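PDB 4AW7: GH86A beta-porphyranase from Bacteroides plebeius, which cleaves the red-seaweed polysaccharide porphyran by hydrolysing the (1->4) linkages between beta-D-galactopyranose and alpha-L-galactopyranose-6-sulfate. Local coordinates for residues P380-Q385 with Q405-N410; G86-M91 with G116-Q121; N206-R211 with E480-I485; N45-S50 with I270-G275. All blocks are in the same frame, centred on the assembly; numbering follows the deposited sequence.

Contact 1 (P380-Q385 with Q405-N410). With CA (calcium ion), chain C.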
# COMPACT_ATOMS: atom_id res chain seq x y z
N PRO A 380 -5.22 -18.46 3.93
CA PRO A 380 -4.67 -17.19 3.46
C PRO A 380 -5.67 -16.20 2.92
O PRO A 380 -5.37 -15.01 2.82
CB PRO A 380 -3.66 -17.61 2.38
CG PRO A 380 -4.11 -18.90 1.95
CD PRO A 380 -4.73 -19.60 3.14
N ASP A 381 -6.87 -16.64 2.57
CA ASP A 381 -7.93 -15.72 2.20
C ASP A 381 -8.52 -14.97 3.36
O ASP A 381 -9.21 -13.97 3.11
CB ASP A 381 -9.03 -16.44 1.44
CG ASP A 381 -8.57 -16.96 0.13
OD1 ASP A 381 -7.97 -16.19 -0.64
OD2 ASP A 381 -8.84 -18.13 -0.23
N ILE A 382 -8.29 -15.42 4.60
CA ILE A 382 -8.83 -14.72 5.76
C ILE A 382 -7.67 -13.93 6.36
O ILE A 382 -6.75 -14.47 6.97
CB ILE A 382 -9.43 -15.69 6.77
CG1 ILE A 382 -10.54 -16.50 6.14
CG2 ILE A 382 -9.89 -14.95 8.02
CD1 ILE A 382 -11.69 -15.71 5.56
N GLN A 383 -7.70 -12.62 6.14
CA GLN A 383 -6.67 -11.72 6.66
C GLN A 383 -7.06 -11.31 8.07
O GLN A 383 -8.23 -11.02 8.33
CB GLN A 383 -6.52 -10.47 5.76
CG GLN A 383 -6.45 -10.78 4.26
CD GLN A 383 -5.98 -9.58 3.44
OE1 GLN A 383 -4.78 -9.38 3.23
NE2 GLN A 383 -6.93 -8.72 3.04
N VAL A 384 -6.09 -11.28 8.98
CA VAL A 384 -6.33 -11.04 10.38
C VAL A 384 -5.37 -10.02 10.95
O VAL A 384 -4.20 -9.99 10.58
CB VAL A 384 -6.27 -12.34 11.20
CG1 VAL A 384 -7.37 -13.28 10.75
CG2 VAL A 384 -4.87 -12.98 11.07
N GLN A 385 -5.87 -9.18 11.85
CA GLN A 385 -5.07 -8.23 12.60
C GLN A 385 -5.57 -8.18 14.02
O GLN A 385 -6.75 -8.42 14.27
CB GLN A 385 -5.15 -6.82 11.99
CG GLN A 385 -4.52 -6.70 10.64
CD GLN A 385 -3.00 -6.72 10.68
OE1 GLN A 385 -2.40 -6.05 11.51
NE2 GLN A 385 -2.37 -7.44 9.77
N GLN A 405 -16.87 -17.84 4.47
CA GLN A 405 -16.00 -18.75 5.21
C GLN A 405 -16.29 -18.69 6.67
O GLN A 405 -16.55 -17.60 7.22
CB GLN A 405 -14.53 -18.40 4.98
CG GLN A 405 -14.05 -18.61 3.53
CD GLN A 405 -14.13 -20.06 3.04
OE1 GLN A 405 -14.25 -21.00 3.83
NE2 GLN A 405 -14.12 -20.23 1.74
N THR A 406 -16.32 -19.86 7.32
CA THR A 406 -16.47 -19.93 8.76
C THR A 406 -15.08 -20.02 9.37
O THR A 406 -14.28 -20.89 9.00
CB THR A 406 -17.36 -21.13 9.20
OG1 THR A 406 -18.70 -20.92 8.72
CG2 THR A 406 -17.38 -21.29 10.74
N VAL A 407 -14.80 -19.11 10.30
CA VAL A 407 -13.51 -19.02 10.95
C VAL A 407 -13.68 -19.28 12.44
O VAL A 407 -14.35 -18.53 13.13
CB VAL A 407 -12.91 -17.62 10.73
CG1 VAL A 407 -11.49 -17.56 11.30
CG2 VAL A 407 -12.90 -17.23 9.22
N TYR A 408 -13.04 -20.34 12.92
CA TYR A 408 -12.99 -20.62 14.35
C TYR A 408 -11.99 -19.71 15.01
O TYR A 408 -10.87 -19.60 14.53
CB TYR A 408 -12.66 -22.08 14.60
CG TYR A 408 -13.79 -22.97 14.15
CD1 TYR A 408 -13.89 -23.42 12.83
CD2 TYR A 408 -14.80 -23.33 15.05
CE1 TYR A 408 -14.95 -24.23 12.42
CE2 TYR A 408 -15.85 -24.13 14.65
CZ TYR A 408 -15.93 -24.57 13.34
OH TYR A 408 -16.99 -25.38 12.96
N LEU A 409 -12.39 -19.03 16.06
CA LEU A 409 -11.54 -18.09 16.78
C LEU A 409 -11.01 -18.74 18.06
O LEU A 409 -11.80 -19.18 18.93
CB LEU A 409 -12.32 -16.87 17.14
CG LEU A 409 -12.95 -16.02 16.06
CD1 LEU A 409 -13.59 -14.79 16.74
CD2 LEU A 409 -11.90 -15.60 15.05
N ASN A 410 -9.70 -18.85 18.16
CA ASN A 410 -9.07 -19.59 19.24
C ASN A 410 -8.27 -18.63 20.10
O ASN A 410 -7.63 -17.70 19.60
CB ASN A 410 -8.16 -20.70 18.67
CG ASN A 410 -8.95 -21.81 17.94
OD1 ASN A 410 -10.12 -22.10 18.27
ND2 ASN A 410 -8.32 -22.40 16.93
CA CA C . -7.51 -17.78 -2.44
O HOH W 1 -9.77 -17.10 -3.09
O HOH W 2 -8.70 -19.73 -3.51
O HOH W 3 -6.17 -18.62 -4.27
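The ends of I382 and V407 meet, with the single methyl CG2 of V407 taking most of the contact. I382 CG1 lies 3.9 Å from V407 CG2, and I382 CG2 is almost as near to the same methyl at 4.0 Å. Beyond CG1 the isoleucine turns again (chi2 -58°), which carries its CD1 over to Q405, where I382 CD1 and Q405 CB are 4.0 Å apart and the two side chains pass at a slant. With V407 CG1 anti to the backbone N (chi1 -174°), CG2 lies beside that N and is the methyl that faces I382. No hydrogen bond joins the two segments, whose nearest CA atoms, those of I382 and V407, are 8.2 Å apart. With an alanine in place of I382, V407 CG2 would probably face a gap and Q405 CB would lose its apolar neighbour. In the next shell, I450 also packs on I382 and A22 on V407, while Q405 NE2 hydrogen-bonds D401. Just before I382, D381 grips a calcium ion with both carboxylate oxygens, OD2 lying 2.6 Å from the metal. Three waters, N535 OD1 and the carbonyls of W536 and G538 bring the ligands to eight, so the ion ties the start of strand 382-389 to a distant part of the chain. Strand 382-389 pairs with 371-377 and 392-399, and strand 405-410 with 21-25 and 447-450; such an apolar, unbonded meeting is characteristic of the interior of a beta-sandwich, here bordered by a calcium site.

Contact 2 (G86-M91 with G116-Q121)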
# COMPACT_ATOMS: atom_id res chain seq x y z
N GLY A 86 9.75 24.81 -17.60
CA GLY A 86 11.16 24.84 -17.45
C GLY A 86 11.79 26.19 -17.17
O GLY A 86 13.03 26.28 -17.21
N LYS A 87 10.95 27.19 -16.91
CA LYS A 87 11.43 28.52 -16.55
C LYS A 87 10.86 28.88 -15.17
O LYS A 87 9.64 28.82 -14.95
CB LYS A 87 10.96 29.51 -17.60
CG LYS A 87 11.39 29.19 -19.04
CD LYS A 87 12.76 29.74 -19.46
CE LYS A 87 13.90 28.77 -19.19
NZ LYS A 87 14.89 28.75 -20.32
N TYR A 88 11.75 29.29 -14.26
CA TYR A 88 11.42 29.41 -12.83
C TYR A 88 11.58 30.85 -12.36
O TYR A 88 12.48 31.58 -12.82
CB TYR A 88 12.26 28.41 -12.02
CG TYR A 88 12.10 27.04 -12.61
CD1 TYR A 88 10.87 26.40 -12.59
CD2 TYR A 88 13.15 26.40 -13.23
CE1 TYR A 88 10.68 25.16 -13.20
CE2 TYR A 88 12.99 25.15 -13.80
CZ TYR A 88 11.72 24.55 -13.81
OH TYR A 88 11.55 23.30 -14.41
N PRO A 89 10.63 31.31 -11.51
CA PRO A 89 10.67 32.68 -10.99
C PRO A 89 11.69 32.76 -9.86
O PRO A 89 12.33 31.77 -9.53
CB PRO A 89 9.26 32.89 -10.48
CG PRO A 89 8.93 31.49 -9.90
CD PRO A 89 9.52 30.53 -10.93
N GLN A 90 11.91 33.96 -9.29
CA GLN A 90 12.71 34.03 -8.07
C GLN A 90 11.77 33.85 -6.87
O GLN A 90 10.66 34.37 -6.83
CB GLN A 90 13.49 35.35 -7.94
CG GLN A 90 14.12 35.89 -9.24
CD GLN A 90 15.48 35.29 -9.55
OE1 GLN A 90 16.50 35.68 -8.95
NE2 GLN A 90 15.52 34.37 -10.51
N MET A 91 12.23 33.08 -5.91
CA MET A 91 11.47 32.82 -4.70
C MET A 91 11.82 33.94 -3.70
O MET A 91 13.00 34.27 -3.54
CB MET A 91 11.88 31.43 -4.20
CG MET A 91 10.93 30.75 -3.30
SD MET A 91 9.31 30.55 -3.98
CE MET A 91 8.45 30.09 -2.47
N GLY A 116 10.18 18.10 -23.44
CA GLY A 116 11.47 17.92 -24.10
C GLY A 116 12.28 19.20 -24.04
O GLY A 116 11.74 20.30 -24.17
N GLY A 117 13.57 19.03 -23.82
CA GLY A 117 14.49 20.16 -23.82
C GLY A 117 14.65 20.83 -22.49
O GLY A 117 15.49 21.71 -22.33
N ILE A 118 13.87 20.42 -21.50
CA ILE A 118 13.97 20.98 -20.15
C ILE A 118 15.36 20.81 -19.55
O ILE A 118 16.00 19.77 -19.71
CB ILE A 118 12.87 20.38 -19.21
CG1 ILE A 118 12.71 21.22 -17.95
CG2 ILE A 118 13.12 18.92 -18.93
CD1 ILE A 118 11.44 20.88 -17.18
N ASP A 119 15.81 21.85 -18.82
CA ASP A 119 17.04 21.80 -18.07
C ASP A 119 16.75 21.06 -16.75
O ASP A 119 16.18 21.62 -15.82
CB ASP A 119 17.57 23.23 -17.83
CG ASP A 119 18.86 23.28 -17.00
OD1 ASP A 119 19.26 22.28 -16.38
OD2 ASP A 119 19.53 24.36 -17.02
N VAL A 120 17.11 19.80 -16.72
CA VAL A 120 16.80 18.93 -15.60
C VAL A 120 17.51 19.37 -14.31
O VAL A 120 16.95 19.30 -13.22
CB VAL A 120 17.22 17.48 -15.97
CG1 VAL A 120 17.15 16.61 -14.84
CG2 VAL A 120 16.35 16.92 -17.12
N GLN A 121 18.75 19.84 -14.42
CA GLN A 121 19.45 20.34 -13.23
C GLN A 121 18.76 21.60 -12.68
O GLN A 121 18.53 21.69 -11.48
CB GLN A 121 20.96 20.53 -13.54
CG GLN A 121 21.70 19.14 -13.69
CD GLN A 121 21.60 18.26 -12.39
OE1 GLN A 121 21.89 18.77 -11.35
NE2 GLN A 121 21.17 17.00 -12.44
O HOH W 4 14.42 24.44 -19.04
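A single water bridges the two segments: it donates to G86 O at 2.9 Å and accepts from D119 N, also at 2.9 Å. No direct hydrogen bond crosses the contact, so this water supplies the polar link, and it satisfies the backbone N-H of the residue that precedes helix 120-132. D119 is the N-cap of that helix, its OD1 receiving the backbone N of A122. Beside the bridge, the end of I118 lies against the backbone of G86. I118 CG1 is 4.0 Å from G86 CA, an approach made easier by the lack of a side chain on G86, whose positive phi (72°) in itself favours glycine. With CG1 opposite the backbone N (chi1 -164°) and the chain extended beyond it, the methyl CD1 of I118 also reaches the tyrosine, 3.7 Å from Y88 OH; the two side chains meet at about a right angle. The surroundings are those of the (beta/alpha)8 barrel typical of related glycoside hydrolases: the loop after helix 74-82 leans on the start of helix 120-132, and I118 touches L166 of helix 160-179 as well. The Y88 ring has G86 C on one face, 3.6 Å above the plane and displaced toward the rim, stacks with W126, and touches A123 of helix 120-132 and both Y75 and A78 of helix 74-82. K87 O is bound by T82 OG1, which ties the loop back to the helix it follows. The side chain of Y88 lies about 8 Å from that of K81, a substrate-binding residue, and about 11 Å from a bound sulfated galactose.

Contact 3 (N206-R211 with E480-I485). With K (potassium ion), chain F.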
# COMPACT_ATOMS: atom_id res chain seq x y z
N ASN A 206 9.80 -7.62 -19.29
CA ASN A 206 10.32 -6.41 -19.95
C ASN A 206 9.77 -5.15 -19.31
O ASN A 206 10.46 -4.14 -19.21
CB ASN A 206 10.01 -6.40 -21.44
CG ASN A 206 10.66 -5.23 -22.15
OD1 ASN A 206 11.87 -5.21 -22.26
ND2 ASN A 206 9.87 -4.24 -22.58
N TYR A 207 8.53 -5.20 -18.86
CA TYR A 207 7.89 -4.03 -18.26
C TYR A 207 8.62 -3.65 -16.96
O TYR A 207 9.02 -2.50 -16.78
CB TYR A 207 6.39 -4.24 -18.08
CG TYR A 207 5.71 -2.98 -17.65
CD1 TYR A 207 5.57 -2.60 -16.32
CD2 TYR A 207 5.19 -2.12 -18.62
CE1 TYR A 207 4.97 -1.42 -15.99
CE2 TYR A 207 4.56 -0.94 -18.27
CZ TYR A 207 4.45 -0.59 -16.95
OH TYR A 207 3.86 0.61 -16.62
N TRP A 208 8.80 -4.60 -16.05
CA TRP A 208 9.62 -4.40 -14.88
C TRP A 208 10.97 -3.78 -15.31
O TRP A 208 11.40 -2.78 -14.77
CB TRP A 208 9.90 -5.72 -14.17
CG TRP A 208 11.00 -5.63 -13.15
CD1 TRP A 208 12.26 -6.08 -13.31
CD2 TRP A 208 10.95 -5.04 -11.85
NE1 TRP A 208 13.01 -5.81 -12.20
CE2 TRP A 208 12.22 -5.16 -11.29
CE3 TRP A 208 9.93 -4.43 -11.10
CZ2 TRP A 208 12.53 -4.68 -10.02
CZ3 TRP A 208 10.23 -3.98 -9.83
CH2 TRP A 208 11.53 -4.08 -9.32
N ASN A 209 11.66 -4.42 -16.28
CA ASN A 209 12.99 -3.99 -16.61
C ASN A 209 13.07 -2.56 -17.09
O ASN A 209 14.02 -1.84 -16.74
CB ASN A 209 13.62 -4.88 -17.69
CG ASN A 209 14.00 -6.25 -17.21
OD1 ASN A 209 14.22 -6.48 -16.03
ND2 ASN A 209 14.12 -7.20 -18.15
N THR A 210 12.06 -2.12 -17.82
CA THR A 210 12.12 -0.83 -18.49
C THR A 210 11.35 0.29 -17.78
O THR A 210 11.48 1.45 -18.15
CB THR A 210 11.63 -0.97 -19.95
OG1 THR A 210 10.28 -1.47 -19.97
CG2 THR A 210 12.55 -1.87 -20.76
N ARG A 211 10.58 -0.07 -16.73
CA ARG A 211 9.85 0.91 -15.94
C ARG A 211 10.45 0.94 -14.53
O ARG A 211 11.36 1.70 -14.28
CB ARG A 211 8.33 0.65 -16.00
CG ARG A 211 7.63 1.22 -17.23
CD ARG A 211 7.96 0.53 -18.52
NE ARG A 211 7.07 0.99 -19.59
CZ ARG A 211 7.16 0.62 -20.85
NH1 ARG A 211 8.13 -0.17 -21.26
NH2 ARG A 211 6.25 1.01 -21.71
N GLU A 480 19.46 -13.28 -4.99
CA GLU A 480 18.91 -13.75 -6.27
C GLU A 480 17.47 -13.34 -6.42
O GLU A 480 16.68 -13.55 -5.52
CB GLU A 480 19.01 -15.27 -6.34
CG GLU A 480 20.42 -15.80 -6.36
CD GLU A 480 21.08 -15.51 -7.67
OE1 GLU A 480 20.53 -15.89 -8.71
OE2 GLU A 480 22.13 -14.88 -7.62
N TYR A 481 17.13 -12.75 -7.57
CA TYR A 481 15.75 -12.43 -7.91
C TYR A 481 15.56 -12.60 -9.41
O TYR A 481 16.54 -12.81 -10.15
CB TYR A 481 15.29 -11.02 -7.40
CG TYR A 481 15.40 -9.93 -8.42
CD1 TYR A 481 16.59 -9.70 -9.10
CD2 TYR A 481 14.34 -9.08 -8.69
CE1 TYR A 481 16.67 -8.72 -10.10
CE2 TYR A 481 14.40 -8.10 -9.66
CZ TYR A 481 15.58 -7.92 -10.39
OH TYR A 481 15.61 -6.95 -11.37
N LEU A 482 14.32 -12.50 -9.88
CA LEU A 482 13.99 -12.49 -11.31
C LEU A 482 14.72 -13.59 -12.07
O LEU A 482 15.56 -13.33 -12.95
CB LEU A 482 14.20 -11.09 -11.91
CG LEU A 482 13.66 -10.89 -13.33
CD1 LEU A 482 12.18 -11.25 -13.44
CD2 LEU A 482 13.86 -9.44 -13.72
N LYS A 483 14.37 -14.83 -11.77
CA LYS A 483 15.05 -15.98 -12.35
C LYS A 483 14.12 -16.70 -13.32
O LYS A 483 13.03 -17.08 -12.94
CB LYS A 483 15.49 -16.95 -11.25
CG LYS A 483 16.42 -16.38 -10.19
CD LYS A 483 17.67 -15.77 -10.71
CE LYS A 483 18.60 -16.81 -11.30
NZ LYS A 483 20.00 -16.29 -11.48
N PRO A 484 14.55 -16.91 -14.57
CA PRO A 484 13.70 -17.64 -15.50
C PRO A 484 13.60 -19.10 -15.13
O PRO A 484 14.58 -19.68 -14.66
CB PRO A 484 14.44 -17.51 -16.82
CG PRO A 484 15.81 -17.24 -16.49
CD PRO A 484 15.79 -16.46 -15.21
N ILE A 485 12.42 -19.66 -15.29
CA ILE A 485 12.13 -21.03 -14.91
C ILE A 485 12.24 -21.97 -16.11
O ILE A 485 11.60 -21.76 -17.14
CB ILE A 485 10.72 -21.15 -14.35
CG1 ILE A 485 10.57 -20.24 -13.09
CG2 ILE A 485 10.34 -22.62 -14.02
CD1 ILE A 485 9.11 -19.99 -12.68
K K F . 3.86 1.75 -13.95
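W208 and Y481 supply the one hydrogen bond across the contact: W208 NE1 donates to Y481 OH at 3.0 Å, with an N-H...O angle of 160°. W208 CG is anti to the backbone N (chi1 166°), which carries the indole out to Y481, and the hydroxyl lies at the indole edge, in its plane. The rings themselves meet obliquely, their planes 67° apart, and W208 CZ2 comes within 3.9 Å of Y481 CE2. Apolar contact is completed by L482, whose CD2 packs 3.7 Å from W208 CD1, the leucine and indole running alongside in opposing senses. The same L482 methyl, CD2, borders the amide oxygen N209 OD1 at 3.8 Å. L482 CB also sits over the centre of the neighbouring Y481 ring. Here the short helix 206-210 of the barrel domain meets strand 469-484 of a beta-sandwich, at a G1 beta bulge in which L482 and K483 both face V578; M253 of helix 245-262 touches W208, Y481 and L482. A phenylalanine in place of W208 would probably leave Y481 OH without its indole donor and the phenol freer to turn. A salt bridge and a metal site flank the contact. K483 NZ pairs with E480 OE1 at 2.8 Å, within 480-485. Y207 OH binds a potassium ion at 2.9 Å, together with Y193 OH and Y197 O, while R211 CD packs over one face of the Y207 ring, toward its rim.

Contact 4 (N45-S50 with I270-G275). With GLA (alpha-D-galactopyranose), chain B; GAL (beta-D-galactopyranose), chain D; L6S (6-O-sulfo-alpha-L-galactopyranose), chain E.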
# COMPACT_ATOMS: atom_id res chain seq x y z
N ASN A 45 -6.27 7.76 6.22
CA ASN A 45 -6.07 9.04 5.55
C ASN A 45 -7.13 9.18 4.47
O ASN A 45 -7.71 8.20 4.01
CB ASN A 45 -4.67 9.10 4.93
CG ASN A 45 -3.58 8.97 5.97
OD1 ASN A 45 -3.61 9.66 6.99
ND2 ASN A 45 -2.59 8.07 5.75
N ILE A 46 -7.31 10.41 4.02
CA ILE A 46 -8.05 10.70 2.79
C ILE A 46 -7.09 11.36 1.78
O ILE A 46 -6.07 11.93 2.14
CB ILE A 46 -9.32 11.57 2.99
CG1 ILE A 46 -9.01 12.88 3.75
CG2 ILE A 46 -10.38 10.77 3.66
CD1 ILE A 46 -10.16 13.90 3.80
N HIS A 47 -7.44 11.24 0.51
CA HIS A 47 -6.66 11.78 -0.60
C HIS A 47 -7.04 13.25 -0.80
O HIS A 47 -7.79 13.61 -1.72
CB HIS A 47 -6.92 10.92 -1.87
CG HIS A 47 -6.01 11.25 -3.00
ND1 HIS A 47 -6.21 12.33 -3.82
CD2 HIS A 47 -4.85 10.68 -3.41
CE1 HIS A 47 -5.22 12.40 -4.70
NE2 HIS A 47 -4.37 11.41 -4.48
N SER A 48 -6.60 14.06 0.14
CA SER A 48 -6.99 15.46 0.25
C SER A 48 -5.98 16.20 1.07
O SER A 48 -5.24 15.60 1.86
CB SER A 48 -8.34 15.51 0.97
OG SER A 48 -8.86 16.82 1.10
N THR A 49 -5.99 17.54 0.96
CA THR A 49 -5.39 18.39 1.99
C THR A 49 -6.38 19.46 2.46
O THR A 49 -5.97 20.47 3.06
CB THR A 49 -4.08 19.03 1.54
OG1 THR A 49 -4.32 19.84 0.38
CG2 THR A 49 -3.01 17.99 1.22
N SER A 50 -7.67 19.20 2.27
CA SER A 50 -8.70 20.22 2.56
C SER A 50 -9.09 20.29 4.04
O SER A 50 -10.29 20.44 4.35
CB SER A 50 -9.94 19.93 1.72
OG SER A 50 -9.66 20.07 0.37
N ILE A 270 2.19 4.01 -0.75
CA ILE A 270 1.08 3.64 -1.61
C ILE A 270 0.22 4.89 -1.73
O ILE A 270 -0.66 5.15 -0.92
CB ILE A 270 0.29 2.40 -1.11
CG1 ILE A 270 1.24 1.26 -0.76
CG2 ILE A 270 -0.79 2.02 -2.10
CD1 ILE A 270 2.18 0.84 -1.94
N SER A 271 0.57 5.71 -2.72
CA SER A 271 0.00 7.06 -2.76
C SER A 271 -1.45 7.13 -3.23
O SER A 271 -2.09 8.16 -3.07
CB SER A 271 0.93 8.01 -3.55
OG SER A 271 1.24 7.46 -4.81
N GLU A 272 -1.96 6.01 -3.78
CA GLU A 272 -3.39 5.79 -4.02
C GLU A 272 -3.66 4.29 -3.93
O GLU A 272 -2.92 3.51 -4.49
CB GLU A 272 -3.85 6.20 -5.42
CG GLU A 272 -3.53 7.65 -5.83
CD GLU A 272 -3.86 7.92 -7.28
OE1 GLU A 272 -4.64 7.17 -7.90
OE2 GLU A 272 -3.34 8.90 -7.84
N PHE A 273 -4.72 3.91 -3.24
CA PHE A 273 -5.23 2.54 -3.34
C PHE A 273 -6.75 2.53 -3.30
O PHE A 273 -7.37 3.29 -2.57
CB PHE A 273 -4.62 1.55 -2.36
CG PHE A 273 -4.93 1.76 -0.89
CD1 PHE A 273 -4.18 2.64 -0.09
CD2 PHE A 273 -5.95 1.03 -0.27
CE1 PHE A 273 -4.41 2.74 1.26
CE2 PHE A 273 -6.16 1.14 1.10
CZ PHE A 273 -5.42 1.98 1.86
N GLY A 274 -7.36 1.66 -4.08
CA GLY A 274 -8.80 1.59 -4.11
C GLY A 274 -9.33 0.70 -5.21
O GLY A 274 -8.70 -0.28 -5.60
N GLY A 275 -10.49 1.09 -5.74
CA GLY A 275 -11.16 0.36 -6.79
C GLY A 275 -11.56 1.30 -7.90
O GLY A 275 -11.83 2.49 -7.67
C1 GLA B . -4.73 7.14 -10.99
C2 GLA B . -4.81 8.68 -11.02
C3 GLA B . -6.07 9.18 -10.35
C4 GLA B . -7.29 8.40 -10.79
C5 GLA B . -7.05 6.90 -10.57
C6 GLA B . -8.40 6.11 -10.73
O1 GLA B . -4.33 6.57 -9.82
O2 GLA B . -3.60 9.25 -10.42
O3 GLA B . -6.36 10.50 -10.70
O4 GLA B . -7.57 8.67 -12.18
O5 GLA B . -5.91 6.55 -11.49
O6 GLA B . -9.04 6.02 -9.38
C1 GAL D . -4.73 7.14 -10.99
C2 GAL D . -4.81 8.68 -11.02
C3 GAL D . -6.07 9.18 -10.35
C4 GAL D . -7.29 8.40 -10.79
C5 GAL D . -7.05 6.90 -10.57
C6 GAL D . -8.40 6.11 -10.73
O1 GAL D . -3.49 6.74 -11.71
O2 GAL D . -3.60 9.25 -10.42
O3 GAL D . -6.36 10.50 -10.70
O4 GAL D . -7.57 8.67 -12.18
O5 GAL D . -5.91 6.55 -11.49
O6 GAL D . -9.04 6.02 -9.38
O1S L6S E . -8.49 13.90 -4.97
O2S L6S E . -10.75 14.09 -5.91
O3S L6S E . -9.00 15.74 -6.43
C1 L6S E . -5.51 11.66 -10.06
C2 L6S E . -5.52 12.76 -11.10
C3 L6S E . -6.96 13.26 -11.30
C4 L6S E . -7.51 13.78 -9.91
C5 L6S E . -7.39 12.64 -8.90
C6 L6S E . -7.58 13.20 -7.47
O2 L6S E . -4.92 12.32 -12.33
O3 L6S E . -7.03 14.30 -12.28
O4 L6S E . -6.71 14.91 -9.51
O5 L6S E . -6.09 12.04 -8.83
O6 L6S E . -8.95 13.50 -7.29
S1 L6S E . -9.32 14.34 -6.06
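H47 and E272 are the facing residues, their CA atoms 7.6 Å apart, with no backbone hydrogen bond between the segments: H47 is the centre of an inverse gamma turn after strand 45-46, closed by a weak bond from S48 N to I46 O, whereas E272 lies in strand 268-276. H47 CG stands opposite the backbone N (chi1 -171°), which sends the imidazole toward that strand. Its CD2 edge comes in plane to S271 O at 3.8 Å, a buried carbonyl oxygen with no hydrogen-bond partner in the model. H47 NE2 lies 4.1 Å from E272 CG, and the ring and carboxylate planes are 84° apart. Both strands belong to the parallel sheet of the (beta/alpha)8 barrel, and E272 is probably the catalytic nucleophile, with E146 the probable proton donor, as in clan GH-A enzymes. A bound porphyran oligosaccharide occupies the pocket beyond. H47 ND1 donates to the sulfate oxygen O1S of L6S at 3.0 Å, with a bent N-H...O angle of 141°, and S319 OG also binds this sugar. E272 OE2 lies 2.6 Å from O2 of the galactose, an atom common to its modelled alpha and beta forms. Neighbouring residues hold these groups in place: R69 NH1 binds both H47 NE2 and E272 OE2, the latter as a salt bridge, and Y231 OH reaches E272 OE1. F317, of the pocket that tolerates methylated galactose, meets the H47 ring edge-to-face.

In the fold
Contact 4 opens first, at 45-50, and spans contact 2; contact 3 begins before contact 4 closes, so the two cross, and contact 1 falls between the segments of contact 3. Contacts 2 and 4 belong to the barrel, one on its outer surface and the other in the substrate site, their centres about 29 Å apart. Contact 3 joins the barrel to strand 469-484, and contact 1 lies wholly in beta-sandwich structure, about 34 Å from contact 3 between centres. Contacts 1 and 2 are farthest apart, about 54 Å between centres, on opposite sides of the chain's centre. No two contacts touch, so catalysis, interdomain packing and the calcium site occupy separate regions.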